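R.Ecl18kI (PDB 2GB7) recognises the double-stranded DNA sequence 5'-CCNGG-3' and cuts it before the first C, with nucleotide flips determining its specificity. Local coordinates at residues P24-Y29 / S287-V292; E274-I279 / N298-L303. The protein carries 1 engineered substitution. One frame throughout, in Å; residues are numbered along the deposited sequence.

Interaction 1: P24-Y29 / S287-V292; sequences PFALVY and SDFPYV
Phe289 inserts its ring between Phe25 and Tyr29, two aromatic side chains one helical turn apart, and the three form a small aromatic cluster. Both of its ring contacts are edge-to-face, but its role changes from one to the other. Toward Phe25 it offers a face: Phe25 CE2 stands 3.6 Å above the centre of the Phe289 ring, and the two planes are steeply turned, at 79°. Toward Tyr29 it offers its edge, with Phe289 CD1 only 3.4 Å from Tyr29 CG. A CH-pi contact reinforces this second pair, since Phe289 CB lies over the Tyr29 face 4.0 Å from the ring centroid. Because CG of both Phe25 (chi1 -174°) and Tyr29 is anti to the backbone N, the two rings reach out from helix 24-34 and flank the incoming one.

Aliphatic groups fill in around the rings. Val292 CG2 meets the edge of Phe25 at CZ, 4.0 Å away, and also approaches Tyr29 CE1, while Ala26 CB packs against Phe289 CZ at 4.2 Å. Phe25 also meets the ring of Tyr286 and touches Ser126 of helix 102-134.

The polar part is one hydrogen bond. Tyr291 N donates to Tyr29 OH at 2.9 Å, nearly straight at 167°. Phe289 is the N-cap of helix 290-302, so this amide belongs to the first turn. Pro290, which has no N-H to give, instead sets its CD 3.3 Å from Tyr29 OH.

The tyrosine thus acts at two levels, its ring face receiving Phe289 and its hydroxyl accepting an N-H at the start of a helix, where the partial positive charge would be expected to favour an oxygen acceptor; one residue thereby joins aromatic packing to helix-end polarity.

Interaction 2: E274-I279 / N298-L303; sequences EIQQSI and NRLSAL. Engineered in segment 274-279: Gln277 (natural residue Arg).
The guanidinium of Arg299, whose CB rests on Ile279 CD1 at 3.9 Å, is held by two bonds, a salt bridge from NH2 to Asp140 OD1 and a hydrogen bond from NH1 to Val139 O, so neighbouring residues at the start of strand 140-141 fix it. Ser278 OG hydrogen-bonds to Asp140 OD2, and the carboxylate is thus gripped from both helices.

Between the two helices themselves the contact is apolar and belongs to a helical hairpin: helices 269-285 and 290-302 run antiparallel, with local axes at 168° and 9.9 Å apart at their closest. Leu300 CD1 reaches Ile279 CG2 at 3.6 Å and also touches Gln276 CG; its chi1 of -141°, away from the usual staggered values, carries the methyl toward the neighbouring helix.

Leu303 CD1 lies one turn earlier along helix 269-285, 3.8 Å from both Ile275 CG2 and Gln276 N. With chi1 at -68°, Ile275 has CG2 anti to the backbone N and turned to meet this leucine. Beyond the hairpin, Ile275 packs on Val167 and Gln168 of helix 166-171.

From the N terminus, helix 24-34 comes first and waits for a partner more than 250 residues further on; interaction 1 therefore closes a very long loop that takes in the whole central sheet. Segment 274-279 lies inside that loop, yet its partner 298-303 lies past the end, so the two contacts cross along the chain. They share helix 290-302: interaction 1 takes its start, interaction 2 its later turns, with centres 19 Å apart. Interaction 2 closes only a short loop, folding helix 269-285 back against the C-terminal helix. Together they tie helix 24-34, whose Pro24 packs on a DNA phosphate, to the C-terminal hairpin; the nearest atom of interaction 2 is about 18 Å from the DNA.

Interaction 1: P24-Y29 / S287-V292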
loop_
_atom_site.group_PDB
_atom_site.type_symbol
_atom_site.label_atom_id
_atom_site.label_comp_id
_atom_site.label_asym_id
_atom_site.label_seq_id
_atom_site.Cartn_x
_atom_site.Cartn_y
_atom_site.Cartn_z
ATOM N N PRO F 24 -5.275 17.902 6.204
ATOM C CA PRO F 24 -5.952 17.588 4.950
ATOM C C PRO F 24 -7.374 18.113 4.940
ATOM O O PRO F 24 -7.778 18.767 3.979
ATOM C CB PRO F 24 -5.964 16.055 4.939
ATOM C CG PRO F 24 -4.700 15.691 5.650
ATOM C CD PRO F 24 -4.618 16.700 6.772
ATOM N N PHE F 25 -8.149 17.855 5.993
ATOM C CA PHE F 25 -9.522 18.380 5.992
ATOM C C PHE F 25 -9.577 19.903 5.992
ATOM O O PHE F 25 -10.403 20.500 5.290
ATOM C CB PHE F 25 -10.348 17.854 7.157
ATOM C CG PHE F 25 -11.771 18.272 7.081
ATOM C CD1 PHE F 25 -12.679 17.529 6.331
ATOM C CD2 PHE F 25 -12.208 19.440 7.696
ATOM C CE1 PHE F 25 -13.994 17.923 6.216
ATOM C CE2 PHE F 25 -13.516 19.836 7.587
ATOM C CZ PHE F 25 -14.410 19.088 6.849
ATOM N N ALA F 26 -8.727 20.532 6.794
ATOM C CA ALA F 26 -8.667 21.997 6.803
ATOM C C ALA F 26 -8.366 22.558 5.407
ATOM O O ALA F 26 -8.926 23.597 5.014
ATOM C CB ALA F 26 -7.612 22.481 7.800
ATOM N N LEU F 27 -7.458 21.903 4.671
ATOM C CA LEU F 27 -7.097 22.400 3.328
ATOM C C LEU F 27 -8.270 22.231 2.389
ATOM O O LEU F 27 -8.603 23.126 1.617
ATOM C CB LEU F 27 -5.856 21.681 2.764
ATOM C CG LEU F 27 -5.480 21.963 1.298
ATOM C CD1 LEU F 27 -5.211 23.442 1.089
ATOM C CD2 LEU F 27 -4.255 21.139 0.824
ATOM N N VAL F 28 -8.920 21.077 2.484
ATOM C CA VAL F 28 -10.089 20.822 1.653
ATOM C C VAL F 28 -11.182 21.827 1.998
ATOM O O VAL F 28 -11.818 22.382 1.110
ATOM C CB VAL F 28 -10.608 19.356 1.814
ATOM C CG1 VAL F 28 -11.993 19.215 1.176
ATOM C CG2 VAL F 28 -9.650 18.337 1.198
ATOM N N TYR F 29 -11.405 22.055 3.286
ATOM C CA TYR F 29 -12.453 23.002 3.704
ATOM C C TYR F 29 -12.132 24.426 3.237
ATOM O O TYR F 29 -13.008 25.119 2.719
ATOM C CB TYR F 29 -12.656 22.951 5.218
ATOM C CG TYR F 29 -13.792 23.832 5.707
ATOM C CD1 TYR F 29 -15.075 23.325 5.828
ATOM C CD2 TYR F 29 -13.579 25.163 6.044
ATOM C CE1 TYR F 29 -16.128 24.144 6.266
ATOM C CE2 TYR F 29 -14.605 25.985 6.496
ATOM C CZ TYR F 29 -15.877 25.473 6.612
ATOM O OH TYR F 29 -16.893 26.298 7.048
ATOM N N SER F 287 -15.906 21.174 14.911
ATOM C CA SER F 287 -16.230 22.378 15.662
ATOM C C SER F 287 -15.780 23.661 14.969
ATOM O O SER F 287 -16.420 24.698 15.103
ATOM C CB SER F 287 -15.564 22.297 17.031
ATOM O OG SER F 287 -16.233 23.125 17.952
ATOM N N ASP F 288 -14.676 23.569 14.234
ATOM C CA ASP F 288 -13.982 24.730 13.678
ATOM C C ASP F 288 -14.478 25.116 12.296
ATOM O O ASP F 288 -14.004 26.093 11.720
ATOM C CB ASP F 288 -12.464 24.450 13.620
ATOM C CG ASP F 288 -11.796 24.538 14.979
ATOM O OD1 ASP F 288 -12.102 23.714 15.873
ATOM O OD2 ASP F 288 -10.945 25.436 15.161
ATOM N N PHE F 289 -15.464 24.361 11.800
ATOM C CA PHE F 289 -15.874 24.403 10.410
ATOM C C PHE F 289 -17.373 24.689 10.316
ATOM O O PHE F 289 -18.180 23.755 10.290
ATOM C CB PHE F 289 -15.487 23.086 9.748
ATOM C CG PHE F 289 -13.999 22.811 9.818
ATOM C CD1 PHE F 289 -13.126 23.529 9.023
ATOM C CD2 PHE F 289 -13.486 21.884 10.715
ATOM C CE1 PHE F 289 -11.747 23.326 9.087
ATOM C CE2 PHE F 289 -12.116 21.669 10.795
ATOM C CZ PHE F 289 -11.241 22.394 9.968
ATOM N N PRO F 290 -17.735 25.985 10.303
ATOM C CA PRO F 290 -19.110 26.477 10.335
ATOM C C PRO F 290 -19.995 25.761 9.345
ATOM O O PRO F 290 -21.141 25.404 9.678
ATOM C CB PRO F 290 -18.954 27.954 9.939
ATOM C CG PRO F 290 -17.650 28.321 10.485
ATOM C CD PRO F 290 -16.773 27.106 10.279
ATOM N N TYR F 291 -19.509 25.565 8.125
ATOM C CA TYR F 291 -20.386 24.953 7.097
ATOM C C TYR F 291 -20.801 23.550 7.507
ATOM O O TYR F 291 -21.932 23.138 7.275
ATOM C CB TYR F 291 -19.712 24.919 5.725
ATOM C CG TYR F 291 -20.549 24.297 4.602
ATOM C CD1 TYR F 291 -21.363 25.098 3.791
ATOM C CD2 TYR F 291 -20.509 22.920 4.336
ATOM C CE1 TYR F 291 -22.097 24.541 2.737
ATOM C CE2 TYR F 291 -21.268 22.357 3.304
ATOM C CZ TYR F 291 -22.051 23.186 2.507
ATOM O OH TYR F 291 -22.791 22.642 1.488
ATOM N N VAL F 292 -19.865 22.818 8.097
ATOM C CA VAL F 292 -20.122 21.447 8.469
ATOM C C VAL F 292 -20.987 21.386 9.725
ATOM O O VAL F 292 -21.920 20.576 9.821
ATOM C CB VAL F 292 -18.802 20.692 8.681
ATOM C CG1 VAL F 292 -19.087 19.272 9.128
ATOM C CG2 VAL F 292 -17.995 20.676 7.373
#

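Interaction 2: E274-I279 / N298-L303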
loop_
_atom_site.group_PDB
_atom_site.type_symbol
_atom_site.label_atom_id
_atom_site.label_comp_id
_atom_site.label_asym_id
_atom_site.label_seq_id
_atom_site.Cartn_x
_atom_site.Cartn_y
_atom_site.Cartn_z
ATOM N N GLU F 274 -29.776 8.241 20.382
ATOM C CA GLU F 274 -28.512 7.723 19.859
ATOM C C GLU F 274 -28.079 8.483 18.621
ATOM O O GLU F 274 -26.893 8.773 18.440
ATOM C CB GLU F 274 -28.619 6.251 19.501
ATOM C CG GLU F 274 -28.844 5.317 20.674
ATOM C CD GLU F 274 -29.022 3.895 20.203
ATOM O OE1 GLU F 274 -30.176 3.415 20.198
ATOM O OE2 GLU F 274 -28.014 3.272 19.795
ATOM N N ILE F 275 -29.046 8.788 17.763
ATOM C CA ILE F 275 -28.746 9.535 16.552
ATOM C C ILE F 275 -28.238 10.911 16.959
ATOM O O ILE F 275 -27.210 11.342 16.479
ATOM C CB ILE F 275 -29.959 9.655 15.624
ATOM C CG1 ILE F 275 -30.307 8.281 15.057
ATOM C CG2 ILE F 275 -29.697 10.693 14.508
ATOM C CD1 ILE F 275 -31.661 8.206 14.387
ATOM N N GLN F 276 -28.962 11.565 17.867
ATOM C CA GLN F 276 -28.578 12.859 18.404
ATOM C C GLN F 276 -27.138 12.823 18.915
ATOM O O GLN F 276 -26.336 13.697 18.583
ATOM C CB GLN F 276 -29.565 13.285 19.500
ATOM C CG GLN F 276 -29.148 14.511 20.267
ATOM C CD GLN F 276 -30.197 14.960 21.249
ATOM O OE1 GLN F 276 -31.219 15.526 20.861
ATOM N NE2 GLN F 276 -29.951 14.722 22.531
ATOM N N GLN F 277 -26.803 11.793 19.691
ATOM C CA GLN F 277 -25.441 11.602 20.211
ATOM C C GLN F 277 -24.395 11.535 19.103
ATOM O O GLN F 277 -23.348 12.194 19.175
ATOM C CB GLN F 277 -25.355 10.323 21.060
ATOM C CG GLN F 277 -26.000 10.414 22.430
ATOM C CD GLN F 277 -25.916 9.103 23.211
ATOM O OE1 GLN F 277 -26.065 8.014 22.650
ATOM N NE2 GLN F 277 -25.679 9.205 24.520
ATOM N N SER F 278 -24.683 10.732 18.086
ATOM C CA SER F 278 -23.792 10.559 16.946
ATOM C C SER F 278 -23.516 11.882 16.217
ATOM O O SER F 278 -22.383 12.185 15.886
ATOM C CB SER F 278 -24.383 9.540 15.971
ATOM O OG SER F 278 -23.451 9.272 14.938
ATOM N N ILE F 279 -24.568 12.655 15.983
ATOM C CA ILE F 279 -24.456 13.960 15.334
ATOM C C ILE F 279 -23.653 14.926 16.211
ATOM O O ILE F 279 -22.702 15.557 15.728
ATOM C CB ILE F 279 -25.847 14.568 15.053
ATOM C CG1 ILE F 279 -26.586 13.743 13.984
ATOM C CG2 ILE F 279 -25.712 16.029 14.592
ATOM C CD1 ILE F 279 -28.108 14.054 13.853
ATOM N N ASN F 298 -28.686 21.064 11.065
ATOM C CA ASN F 298 -29.925 20.812 10.306
ATOM C C ASN F 298 -30.445 19.404 10.570
ATOM O O ASN F 298 -31.649 19.187 10.719
ATOM C CB ASN F 298 -29.729 20.984 8.805
ATOM C CG ASN F 298 -29.443 22.411 8.409
ATOM O OD1 ASN F 298 -29.888 23.362 9.071
ATOM N ND2 ASN F 298 -28.713 22.578 7.304
ATOM N N ARG F 299 -29.528 18.444 10.632
ATOM C CA ARG F 299 -29.946 17.072 10.913
ATOM C C ARG F 299 -30.468 16.910 12.329
ATOM O O ARG F 299 -31.428 16.194 12.545
ATOM C CB ARG F 299 -28.802 16.100 10.629
ATOM C CG ARG F 299 -28.579 15.977 9.130
ATOM C CD ARG F 299 -27.336 15.252 8.802
ATOM N NE ARG F 299 -27.297 13.898 9.358
ATOM C CZ ARG F 299 -26.169 13.207 9.464
ATOM N NH1 ARG F 299 -25.042 13.753 9.047
ATOM N NH2 ARG F 299 -26.166 11.982 9.969
ATOM N N LEU F 300 -29.813 17.562 13.285
ATOM C CA LEU F 300 -30.220 17.552 14.701
ATOM C C LEU F 300 -31.621 18.157 14.808
ATOM O O LEU F 300 -32.509 17.612 15.453
ATOM C CB LEU F 300 -29.228 18.393 15.506
ATOM C CG LEU F 300 -28.748 17.986 16.893
ATOM C CD1 LEU F 300 -28.417 16.495 16.971
ATOM C CD2 LEU F 300 -27.523 18.813 17.247
ATOM N N SER F 301 -31.801 19.297 14.147
ATOM C CA SER F 301 -33.082 19.983 14.075
ATOM C C SER F 301 -34.193 19.085 13.503
ATOM O O SER F 301 -35.317 19.081 14.016
ATOM C CB SER F 301 -32.911 21.260 13.250
ATOM O OG SER F 301 -34.105 21.987 13.198
ATOM N N ALA F 302 -33.869 18.313 12.467
ATOM C CA ALA F 302 -34.811 17.360 11.863
ATOM C C ALA F 302 -35.343 16.286 12.825
ATOM O O ALA F 302 -36.424 15.736 12.596
ATOM C CB ALA F 302 -34.212 16.721 10.617
ATOM N N LEU F 303 -34.608 15.989 13.900
ATOM C CA LEU F 303 -35.095 15.043 14.924
ATOM C C LEU F 303 -36.187 15.632 15.823
ATOM O O LEU F 303 -36.844 14.905 16.583
ATOM C CB LEU F 303 -33.949 14.548 15.808
ATOM C CG LEU F 303 -32.896 13.664 15.150
ATOM C CD1 LEU F 303 -31.767 13.428 16.128
ATOM C CD2 LEU F 303 -33.512 12.341 14.664
#